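Local coordinates for synaptonemal complex protein 2 (Mus musculus, PDB 5IWZ) that helps build the axial and lateral elements of the synaptonemal complex and is required for chromosome synapsis in meiotic prophase and for fertility, at residues G214-Q219 against D263-L268; V281-C286 against W308-L313; G314-S319 against V336-V341. One frame throughout, in Å; residues are numbered along the deposited sequence.

Interaction 1: G214-Q219 against D263-L268; sequences GDYELQ and DCRIFL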
loop_
_atom_site.group_PDB
_atom_site.type_symbol
_atom_site.label_atom_id
_atom_site.label_comp_id
_atom_site.label_asym_id
_atom_site.label_seq_id
_atom_site.Cartn_x
_atom_site.Cartn_y
_atom_site.Cartn_z
ATOM N N GLY A 214 -4.824 -2.474 13.682
ATOM C CA GLY A 214 -6.226 -2.177 13.443
ATOM C C GLY A 214 -6.634 -2.106 11.992
ATOM O O GLY A 214 -7.521 -1.314 11.640
ATOM N N ASP A 215 -6.010 -2.916 11.140
ATOM C CA ASP A 215 -6.342 -3.001 9.721
ATOM C C ASP A 215 -5.979 -4.402 9.251
ATOM O O ASP A 215 -4.811 -4.792 9.337
ATOM C CB ASP A 215 -5.582 -1.956 8.892
ATOM C CG ASP A 215 -5.987 -1.989 7.423
ATOM O OD1 ASP A 215 -7.043 -1.389 7.102
ATOM O OD2 ASP A 215 -5.285 -2.640 6.605
ATOM N N TYR A 216 -6.968 -5.160 8.766
ATOM C CA TYR A 216 -6.711 -6.554 8.408
ATOM C C TYR A 216 -5.697 -6.666 7.268
ATOM O O TYR A 216 -4.828 -7.552 7.285
ATOM C CB TYR A 216 -8.022 -7.255 8.041
ATOM C CG TYR A 216 -7.791 -8.714 7.789
ATOM C CD1 TYR A 216 -7.567 -9.187 6.514
ATOM C CD2 TYR A 216 -7.694 -9.607 8.846
ATOM C CE1 TYR A 216 -7.324 -10.517 6.297
ATOM C CE2 TYR A 216 -7.422 -10.918 8.636
ATOM C CZ TYR A 216 -7.229 -11.363 7.358
ATOM O OH TYR A 216 -6.969 -12.668 7.116
ATOM N N GLU A 217 -5.789 -5.786 6.268
ATOM C CA GLU A 217 -4.852 -5.856 5.143
ATOM C C GLU A 217 -3.408 -5.642 5.601
ATOM O O GLU A 217 -2.487 -6.327 5.140
ATOM C CB GLU A 217 -5.218 -4.818 4.074
ATOM C CG GLU A 217 -4.142 -4.690 2.969
ATOM C CD GLU A 217 -4.547 -3.767 1.805
ATOM O OE1 GLU A 217 -5.753 -3.529 1.592
ATOM O OE2 GLU A 217 -3.648 -3.293 1.079
ATOM N N LEU A 218 -3.190 -4.699 6.508
ATOM C CA LEU A 218 -1.850 -4.503 7.036
ATOM C C LEU A 218 -1.415 -5.689 7.891
ATOM O O LEU A 218 -0.241 -6.073 7.862
ATOM C CB LEU A 218 -1.787 -3.196 7.823
ATOM C CG LEU A 218 -1.780 -1.919 6.984
ATOM C CD1 LEU A 218 -1.913 -0.739 7.912
ATOM C CD2 LEU A 218 -0.467 -1.779 6.128
ATOM N N GLN A 219 -2.347 -6.299 8.640
ATOM C CA GLN A 219 -1.999 -7.480 9.429
ATOM C C GLN A 219 -1.465 -8.591 8.533
ATOM O O GLN A 219 -0.443 -9.219 8.842
ATOM C CB GLN A 219 -3.207 -7.987 10.227
ATOM C CG GLN A 219 -3.557 -7.199 11.493
ATOM C CD GLN A 219 -4.687 -7.857 12.308
ATOM O OE1 GLN A 219 -5.714 -8.238 11.760
ATOM N NE2 GLN A 219 -4.476 -8.004 13.620
ATOM N N ASP A 263 -3.942 -20.214 6.079
ATOM C CA ASP A 263 -3.434 -20.297 7.448
ATOM C C ASP A 263 -3.293 -18.910 8.056
ATOM O O ASP A 263 -3.488 -18.731 9.265
ATOM C CB ASP A 263 -2.098 -21.045 7.512
ATOM C CG ASP A 263 -2.242 -22.566 7.340
ATOM O OD1 ASP A 263 -3.314 -23.138 7.652
ATOM O OD2 ASP A 263 -1.245 -23.193 6.928
ATOM N N CYS A 264 -2.978 -17.910 7.232
ATOM C CA CYS A 264 -2.845 -16.555 7.754
ATOM C C CYS A 264 -4.189 -16.017 8.248
ATOM O O CYS A 264 -4.257 -15.382 9.308
ATOM C CB CYS A 264 -2.237 -15.649 6.687
ATOM S SG CYS A 264 -1.744 -14.073 7.342
ATOM N N ARG A 265 -5.269 -16.279 7.503
ATOM C CA ARG A 265 -6.618 -15.981 7.993
ATOM C C ARG A 265 -6.889 -16.678 9.329
ATOM O O ARG A 265 -7.404 -16.068 10.277
ATOM C CB ARG A 265 -7.660 -16.390 6.937
ATOM C CG ARG A 265 -9.128 -16.444 7.433
ATOM C CD ARG A 265 -9.641 -15.099 7.987
ATOM N NE ARG A 265 -9.865 -14.102 6.937
ATOM C CZ ARG A 265 -10.295 -12.864 7.142
ATOM N NH1 ARG A 265 -10.561 -12.424 8.368
ATOM N NH2 ARG A 265 -10.465 -12.054 6.108
ATOM N N ILE A 266 -6.545 -17.959 9.429
ATOM C CA ILE A 266 -6.781 -18.679 10.679
ATOM C C ILE A 266 -6.021 -18.009 11.825
ATOM O O ILE A 266 -6.601 -17.675 12.869
ATOM C CB ILE A 266 -6.412 -20.168 10.518
ATOM C CG1 ILE A 266 -7.418 -20.861 9.593
ATOM C CG2 ILE A 266 -6.333 -20.893 11.882
ATOM C CD1 ILE A 266 -6.952 -22.209 9.079
ATOM N N PHE A 267 -4.728 -17.737 11.619
ATOM C CA PHE A 267 -3.918 -17.113 12.666
ATOM C C PHE A 267 -4.490 -15.762 13.085
ATOM O O PHE A 267 -4.649 -15.483 14.285
ATOM C CB PHE A 267 -2.470 -16.967 12.189
ATOM C CG PHE A 267 -1.637 -16.018 13.027
ATOM C CD1 PHE A 267 -1.151 -16.406 14.274
ATOM C CD2 PHE A 267 -1.315 -14.743 12.555
ATOM C CE1 PHE A 267 -0.362 -15.541 15.048
ATOM C CE2 PHE A 267 -0.528 -13.863 13.315
ATOM C CZ PHE A 267 -0.043 -14.258 14.557
ATOM N N LEU A 268 -4.829 -14.912 12.113
ATOM C CA LEU A 268 -5.268 -13.564 12.465
ATOM C C LEU A 268 -6.621 -13.591 13.162
ATOM O O LEU A 268 -6.862 -12.803 14.087
ATOM C CB LEU A 268 -5.313 -12.685 11.216
ATOM C CG LEU A 268 -3.914 -12.433 10.669
ATOM C CD1 LEU A 268 -3.989 -11.706 9.341
ATOM C CD2 LEU A 268 -3.084 -11.648 11.695
#

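Interaction 2: V281-C286 against W308-L313; sequences VYTFPC and WIDFNL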
loop_
_atom_site.group_PDB
_atom_site.type_symbol
_atom_site.label_atom_id
_atom_site.label_comp_id
_atom_site.label_asym_id
_atom_site.label_seq_id
_atom_site.Cartn_x
_atom_site.Cartn_y
_atom_site.Cartn_z
ATOM N N VAL A 281 -9.232 -5.228 15.201
ATOM C CA VAL A 281 -9.888 -5.758 14.012
ATOM C C VAL A 281 -10.968 -6.728 14.482
ATOM O O VAL A 281 -10.658 -7.716 15.152
ATOM C CB VAL A 281 -8.905 -6.471 13.070
ATOM C CG1 VAL A 281 -9.653 -7.093 11.910
ATOM C CG2 VAL A 281 -7.847 -5.496 12.553
ATOM N N TYR A 282 -12.224 -6.449 14.125
ATOM C CA TYR A 282 -13.349 -7.326 14.393
ATOM C C TYR A 282 -13.723 -8.027 13.103
ATOM O O TYR A 282 -14.087 -7.370 12.117
ATOM C CB TYR A 282 -14.546 -6.542 14.932
ATOM C CG TYR A 282 -14.485 -6.290 16.414
ATOM C CD1 TYR A 282 -15.111 -7.147 17.315
ATOM C CD2 TYR A 282 -13.800 -5.198 16.914
ATOM C CE1 TYR A 282 -15.047 -6.919 18.685
ATOM C CE2 TYR A 282 -13.728 -4.963 18.278
ATOM C CZ TYR A 282 -14.351 -5.829 19.159
ATOM O OH TYR A 282 -14.275 -5.580 20.513
ATOM N N THR A 283 -13.645 -9.354 13.111
ATOM C CA THR A 283 -13.979 -10.176 11.952
ATOM C C THR A 283 -15.260 -10.968 12.221
ATOM O O THR A 283 -15.312 -11.757 13.162
ATOM C CB THR A 283 -12.820 -11.113 11.633
ATOM O OG1 THR A 283 -11.685 -10.330 11.240
ATOM C CG2 THR A 283 -13.196 -12.056 10.522
ATOM N N PHE A 284 -16.307 -10.749 11.385
ATOM C CA PHE A 284 -17.561 -11.479 11.535
ATOM C C PHE A 284 -17.811 -12.367 10.326
ATOM O O PHE A 284 -17.549 -11.950 9.191
ATOM C CB PHE A 284 -18.773 -10.534 11.682
ATOM C CG PHE A 284 -18.788 -9.747 12.965
ATOM C CD1 PHE A 284 -18.836 -10.386 14.184
ATOM C CD2 PHE A 284 -18.762 -8.363 12.943
ATOM C CE1 PHE A 284 -18.854 -9.665 15.365
ATOM C CE2 PHE A 284 -18.780 -7.633 14.122
ATOM C CZ PHE A 284 -18.826 -8.290 15.334
ATOM N N PRO A 285 -18.360 -13.566 10.519
ATOM C CA PRO A 285 -18.883 -14.309 9.376
ATOM C C PRO A 285 -20.134 -13.631 8.856
ATOM O O PRO A 285 -20.901 -13.016 9.602
ATOM C CB PRO A 285 -19.185 -15.698 9.955
ATOM C CG PRO A 285 -19.483 -15.443 11.393
ATOM C CD PRO A 285 -18.644 -14.244 11.800
ATOM N N CYS A 286 -20.311 -13.711 7.548
ATOM C CA CYS A 286 -21.381 -13.016 6.852
ATOM C C CYS A 286 -22.189 -14.022 6.038
ATOM O O CYS A 286 -21.627 -14.959 5.458
ATOM C CB CYS A 286 -20.801 -11.929 5.949
ATOM S SG CYS A 286 -21.969 -11.103 4.865
ATOM N N TRP A 308 -15.837 -14.032 5.381
ATOM C CA TRP A 308 -15.394 -13.136 6.446
ATOM C C TRP A 308 -15.515 -11.664 6.037
ATOM O O TRP A 308 -15.204 -11.302 4.902
ATOM C CB TRP A 308 -13.939 -13.438 6.810
ATOM C CG TRP A 308 -13.647 -14.835 7.346
ATOM C CD1 TRP A 308 -12.814 -15.772 6.788
ATOM C CD2 TRP A 308 -14.150 -15.422 8.557
ATOM N NE1 TRP A 308 -12.778 -16.904 7.572
ATOM C CE2 TRP A 308 -13.588 -16.719 8.661
ATOM C CE3 TRP A 308 -15.023 -14.981 9.557
ATOM C CZ2 TRP A 308 -13.866 -17.577 9.728
ATOM C CZ3 TRP A 308 -15.305 -15.841 10.618
ATOM C CH2 TRP A 308 -14.723 -17.125 10.694
ATOM N N ILE A 309 -15.951 -10.819 6.978
ATOM C CA ILE A 309 -15.963 -9.362 6.839
ATOM C C ILE A 309 -15.114 -8.788 7.968
ATOM O O ILE A 309 -15.315 -9.145 9.136
ATOM C CB ILE A 309 -17.386 -8.766 6.908
ATOM C CG1 ILE A 309 -18.360 -9.494 5.981
ATOM C CG2 ILE A 309 -17.356 -7.243 6.625
ATOM C CD1 ILE A 309 -18.115 -9.311 4.492
ATOM N N ASP A 310 -14.193 -7.879 7.630
ATOM C CA ASP A 310 -13.235 -7.325 8.586
ATOM C C ASP A 310 -13.587 -5.876 8.870
ATOM O O ASP A 310 -13.694 -5.066 7.943
ATOM C CB ASP A 310 -11.811 -7.448 8.054
ATOM C CG ASP A 310 -11.420 -8.888 7.858
ATOM O OD1 ASP A 310 -11.534 -9.661 8.837
ATOM O OD2 ASP A 310 -11.097 -9.269 6.715
ATOM N N PHE A 311 -13.806 -5.575 10.145
ATOM C CA PHE A 311 -14.117 -4.235 10.623
ATOM C C PHE A 311 -12.843 -3.685 11.242
ATOM O O PHE A 311 -12.403 -4.175 12.283
ATOM C CB PHE A 311 -15.249 -4.270 11.651
ATOM C CG PHE A 311 -16.598 -4.623 11.078
ATOM C CD1 PHE A 311 -17.581 -3.644 10.916
ATOM C CD2 PHE A 311 -16.901 -5.934 10.731
ATOM C CE1 PHE A 311 -18.837 -3.964 10.400
ATOM C CE2 PHE A 311 -18.157 -6.261 10.223
ATOM C CZ PHE A 311 -19.125 -5.283 10.060
ATOM N N ASN A 312 -12.263 -2.662 10.617
ATOM C CA ASN A 312 -10.899 -2.221 10.920
ATOM C C ASN A 312 -10.929 -0.937 11.736
ATOM O O ASN A 312 -11.132 0.148 11.192
ATOM C CB ASN A 312 -10.123 -2.040 9.624
ATOM C CG ASN A 312 -10.026 -3.334 8.843
ATOM O OD1 ASN A 312 -9.497 -4.341 9.345
ATOM N ND2 ASN A 312 -10.566 -3.332 7.621
ATOM N N LEU A 313 -10.691 -1.064 13.046
ATOM C CA LEU A 313 -10.840 0.068 13.956
ATOM C C LEU A 313 -9.699 1.069 13.826
ATOM O O LEU A 313 -9.874 2.254 14.137
ATOM C CB LEU A 313 -10.925 -0.426 15.401
ATOM C CG LEU A 313 -12.255 -0.935 15.951
ATOM C CD1 LEU A 313 -12.961 -1.897 14.986
ATOM C CD2 LEU A 313 -11.989 -1.615 17.308
#

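Interaction 3: G314-S319 against V336-V341; sequences GSHTLS and VPEEKV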
loop_
_atom_site.group_PDB
_atom_site.type_symbol
_atom_site.label_atom_id
_atom_site.label_comp_id
_atom_site.label_asym_id
_atom_site.label_seq_id
_atom_site.Cartn_x
_atom_site.Cartn_y
_atom_site.Cartn_z
ATOM N N GLY A 314 -8.531 0.628 13.377
ATOM C CA GLY A 314 -7.446 1.573 13.190
ATOM C C GLY A 314 -7.635 2.425 11.951
ATOM O O GLY A 314 -7.435 3.644 11.980
ATOM N N SER A 315 -8.022 1.799 10.847
ATOM C CA SER A 315 -8.130 2.483 9.572
ATOM C C SER A 315 -9.537 2.973 9.274
ATOM O O SER A 315 -9.738 3.641 8.252
ATOM C CB SER A 315 -7.664 1.552 8.459
ATOM O OG SER A 315 -8.386 0.339 8.529
ATOM N N HIS A 316 -10.510 2.643 10.119
ATOM C CA HIS A 316 -11.901 3.071 9.942
ATOM C C HIS A 316 -12.420 2.657 8.573
ATOM O O HIS A 316 -12.972 3.455 7.814
ATOM C CB HIS A 316 -12.048 4.576 10.179
ATOM C CG HIS A 316 -11.840 4.959 11.610
ATOM N ND1 HIS A 316 -12.881 5.088 12.500
ATOM C CD2 HIS A 316 -10.705 5.166 12.324
ATOM C CE1 HIS A 316 -12.401 5.397 13.692
ATOM N NE2 HIS A 316 -11.083 5.446 13.614
ATOM N N THR A 317 -12.208 1.382 8.247
ATOM C CA THR A 317 -12.697 0.804 7.008
ATOM C C THR A 317 -13.423 -0.495 7.317
ATOM O O THR A 317 -13.243 -1.108 8.375
ATOM C CB THR A 317 -11.558 0.496 6.007
ATOM O OG1 THR A 317 -10.724 -0.544 6.545
ATOM C CG2 THR A 317 -10.708 1.738 5.732
ATOM N N LEU A 318 -14.220 -0.936 6.363
ATOM C CA LEU A 318 -14.716 -2.302 6.351
ATOM C C LEU A 318 -14.152 -2.955 5.098
ATOM O O LEU A 318 -14.179 -2.353 4.020
ATOM C CB LEU A 318 -16.261 -2.323 6.431
ATOM C CG LEU A 318 -17.345 -3.065 5.632
ATOM C CD1 LEU A 318 -16.933 -4.284 4.865
ATOM C CD2 LEU A 318 -18.484 -3.449 6.576
ATOM N N SER A 319 -13.588 -4.151 5.242
ATOM C CA SER A 319 -12.961 -4.783 4.093
ATOM C C SER A 319 -13.286 -6.263 4.061
ATOM O O SER A 319 -13.624 -6.891 5.074
ATOM C CB SER A 319 -11.424 -4.570 4.063
ATOM O OG SER A 319 -10.794 -5.264 5.124
ATOM N N VAL A 336 -13.983 -0.415 2.061
ATOM C CA VAL A 336 -14.925 0.708 2.138
ATOM C C VAL A 336 -14.446 1.658 3.223
ATOM O O VAL A 336 -14.611 1.364 4.410
ATOM C CB VAL A 336 -16.365 0.245 2.439
ATOM C CG1 VAL A 336 -17.332 1.457 2.535
ATOM C CG2 VAL A 336 -16.835 -0.770 1.408
ATOM N N PRO A 337 -13.899 2.815 2.871
ATOM C CA PRO A 337 -13.434 3.745 3.898
ATOM C C PRO A 337 -14.564 4.625 4.392
ATOM O O PRO A 337 -15.542 4.881 3.686
ATOM C CB PRO A 337 -12.361 4.563 3.171
ATOM C CG PRO A 337 -12.781 4.538 1.759
ATOM C CD PRO A 337 -13.502 3.233 1.516
ATOM N N GLU A 338 -14.413 5.092 5.631
ATOM C CA GLU A 338 -15.516 5.803 6.260
ATOM C C GLU A 338 -15.893 7.063 5.489
ATOM O O GLU A 338 -17.073 7.428 5.451
ATOM C CB GLU A 338 -15.192 6.109 7.733
ATOM C CG GLU A 338 -14.217 7.187 8.047
ATOM C CD GLU A 338 -14.273 7.565 9.540
ATOM O OE1 GLU A 338 -13.250 8.011 10.097
ATOM O OE2 GLU A 338 -15.350 7.405 10.161
ATOM N N GLU A 339 -14.931 7.706 4.821
ATOM C CA GLU A 339 -15.260 8.910 4.075
ATOM C C GLU A 339 -16.142 8.614 2.865
ATOM O O GLU A 339 -16.751 9.534 2.329
ATOM C CB GLU A 339 -13.979 9.631 3.636
ATOM C CG GLU A 339 -13.213 8.910 2.545
ATOM C CD GLU A 339 -12.007 8.109 3.061
ATOM O OE1 GLU A 339 -11.914 7.823 4.288
ATOM O OE2 GLU A 339 -11.164 7.749 2.211
ATOM N N LYS A 340 -16.226 7.359 2.420
ATOM C CA LYS A 340 -17.099 7.003 1.307
ATOM C C LYS A 340 -18.539 6.701 1.741
ATOM O O LYS A 340 -19.405 6.510 0.882
ATOM C CB LYS A 340 -16.528 5.787 0.587
ATOM C CG LYS A 340 -15.901 6.066 -0.751
ATOM C CD LYS A 340 -15.696 4.765 -1.501
ATOM C CE LYS A 340 -14.458 4.803 -2.384
ATOM N NZ LYS A 340 -14.409 3.641 -3.329
ATOM N N VAL A 341 -18.818 6.640 3.037
ATOM C CA VAL A 341 -20.124 6.221 3.547
ATOM C C VAL A 341 -20.929 7.482 3.851
ATOM O O VAL A 341 -20.530 8.302 4.686
ATOM C CB VAL A 341 -19.973 5.322 4.788
ATOM C CG1 VAL A 341 -21.334 5.033 5.442
ATOM C CG2 VAL A 341 -19.278 4.008 4.410
#

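Interaction 1: G214-Q219 against D263-L268
Tyr216 and Gln219, in the first turn of helix 216-229, face Arg265 and Leu268 of helix 260-274, and the two backbones come nearest at Gln219 and Leu268, whose CA atoms are 7.5 Å apart. No hydrogen bond crosses between them, so the contact rests on side chains. The turn is started by Asp215 as N-cap: its OD2 accepts from Leu218 N at 2.9 Å through the anti lone pair.

With CG anti to the backbone N (chi1 -175°), Tyr216 reaches out until its ring lies flat against the Arg265 guanidinium. The two planes are only 7° apart and their centres 4.0 Å; because CZ of Arg265 sits 34° off the ring normal, the cation-pi contact is off-centre, shifted toward CZ and OH of Tyr216. Tyr216 OH therefore lies over the guanidinium face, 3.2 Å from Arg265 NE, at too poor an angle for a hydrogen bond. The Arg265 chain bends at chi2 and chi3 to come over the ring, and its NH2 continues into a salt bridge with Asp310. In this N-terminal piece of a much longer protein, the two helices probably continue the armadillo-like array, on the side facing the Spt16M-like domain. On the side of the ring away from the guanidinium, Leu268 CD1 comes in obliquely to Tyr216 CE2 at 3.6 Å, while Leu268 CD2 slides past Gln219 CB at 3.9 Å. The Gln219 amide NE2 bonds Asn272 OD1 and Ile210 O.

Interaction 2: V281-C286 against W308-L313
Phe284 and Phe311 meet at about a right angle on one face of an antiparallel strand pair: the Phe284 edge, through CD2, is turned toward the face of Phe311, centroids 5.5 Å apart and planes at 72°, an offset edge-to-face pair. The strands run at 157° to each other, and Tyr282-Phe311 and Phe284-Ile309 are hydrogen-bonded pairs, each closed by two N-H to O bonds. The shortest of these, Phe311 N to Tyr282 O at 2.7 Å, has its donor tilted out of the carbonyl plane. On the same face, Leu313 CD2 meets the Tyr282 ring at its edge, in plane, and Cys286 CB stands 3.4 Å from Ile309 CG1, closer than a usual carbon-carbon contact.

Strand 281-285 is an outermost strand of the four-stranded antiparallel sheet in the Spt16M-like, PH-related domain. Helix 383-390 lies on the face of Tyr282, Phe284 and Phe311 through Val386, with Thr387 also touching Phe311, while helix 260-274 packs on the other.

On that second face Thr283 and Asp310 lie side by side, pointing the same way. With OG1 anti to its carbonyl carbon (chi1 -65°), Thr283 donates to Asp310 OD1; the 2.5 Å between them is unusually short, so the exact length is doubtful. The same torsion sends Thr283 CG2 to the indole of Trp308, 3.6 Å from CE3, and Pro285 CD stands 3.9 Å from Trp308 CZ3. The indole also packs on Arg265 of helix 260-274. Were Trp308 cut back to an alanine, Thr283 CG2 and the Pro285 ring would probably lose their apolar partner and a gap would open beside Arg265. Further along, Val281 sets both methyls 3.8 Å from Asn312 OD1, an oxygen that accepts from Tyr216 N.

Interaction 3: G314-S319 against V336-V341
The beta hairpin of strands 317-321 and 333-337 begins its pairing here: Leu318 and Val336 form an antiparallel hydrogen-bonded pair, and Thr317 and Pro337 the adjoining non-hydrogen-bonded one. Two backbone bonds close the first pair. Val336 N reaches Leu318 O at 2.8 Å, nearly in line with the carbonyl, whereas Leu318 N approaches Val336 O tilted from the carbonyl plane. Val336 O also receives the CA-H of Thr317, CA to O 3.3 Å. Beyond Pro337 the pairing frays, for Glu338 N gives only a weak bond to His316 O, 3.1 Å long and bent to 131°.

Strand 333-337 is one of the two outermost strands of the four-stranded sheet, and the chain leaves it through the 3-10 segment 338-340. On the other flank, His316 and Thr317 both face Asn312, a G1 beta bulge in which His316 takes positive phi.

Two side-chain contacts accompany the pairing, His316 with Glu338 and Thr317 with Pro337. Glu338 runs beside His316, pointing the same way, with carboxylate and imidazole planes 13° apart. Its OE1 stands 3.6 Å from His316 CB without bonding the ring, whose ND1 instead pairs with Val390 O. Thr317 turns CG2 toward Pro337, 3.9 Å from its CA; the chi1 of 66° puts OG1 on the side of Asn312, which donates to it through ND2. Val336 packs on Leu357 and Leu359 of strand 352-359.

In the fold
Interaction 1 is fully buried and joins two helices; interactions 2 and 3 are partly buried and pair strands of one four-stranded sheet, at opposite edges of it. Their chemistry follows: interaction 1 has no hydrogen bond across it and relies on stacking and apolar contact, while backbone bonds carry the other two. Interaction 2 is the larger, burying 607 Å² against 266 Å² in interaction 3, whole residues counted. Strands 308-312 and 317-321 are neighbours, joined by Asp310 N to Ser319 O and Asn312 N to Thr317 O. Polar links join the helical and sheet parts: Arg265-Asp310 and Tyr216-Asn312 between interactions 1 and 2, and Asp215 with Ser315 between 1 and 3.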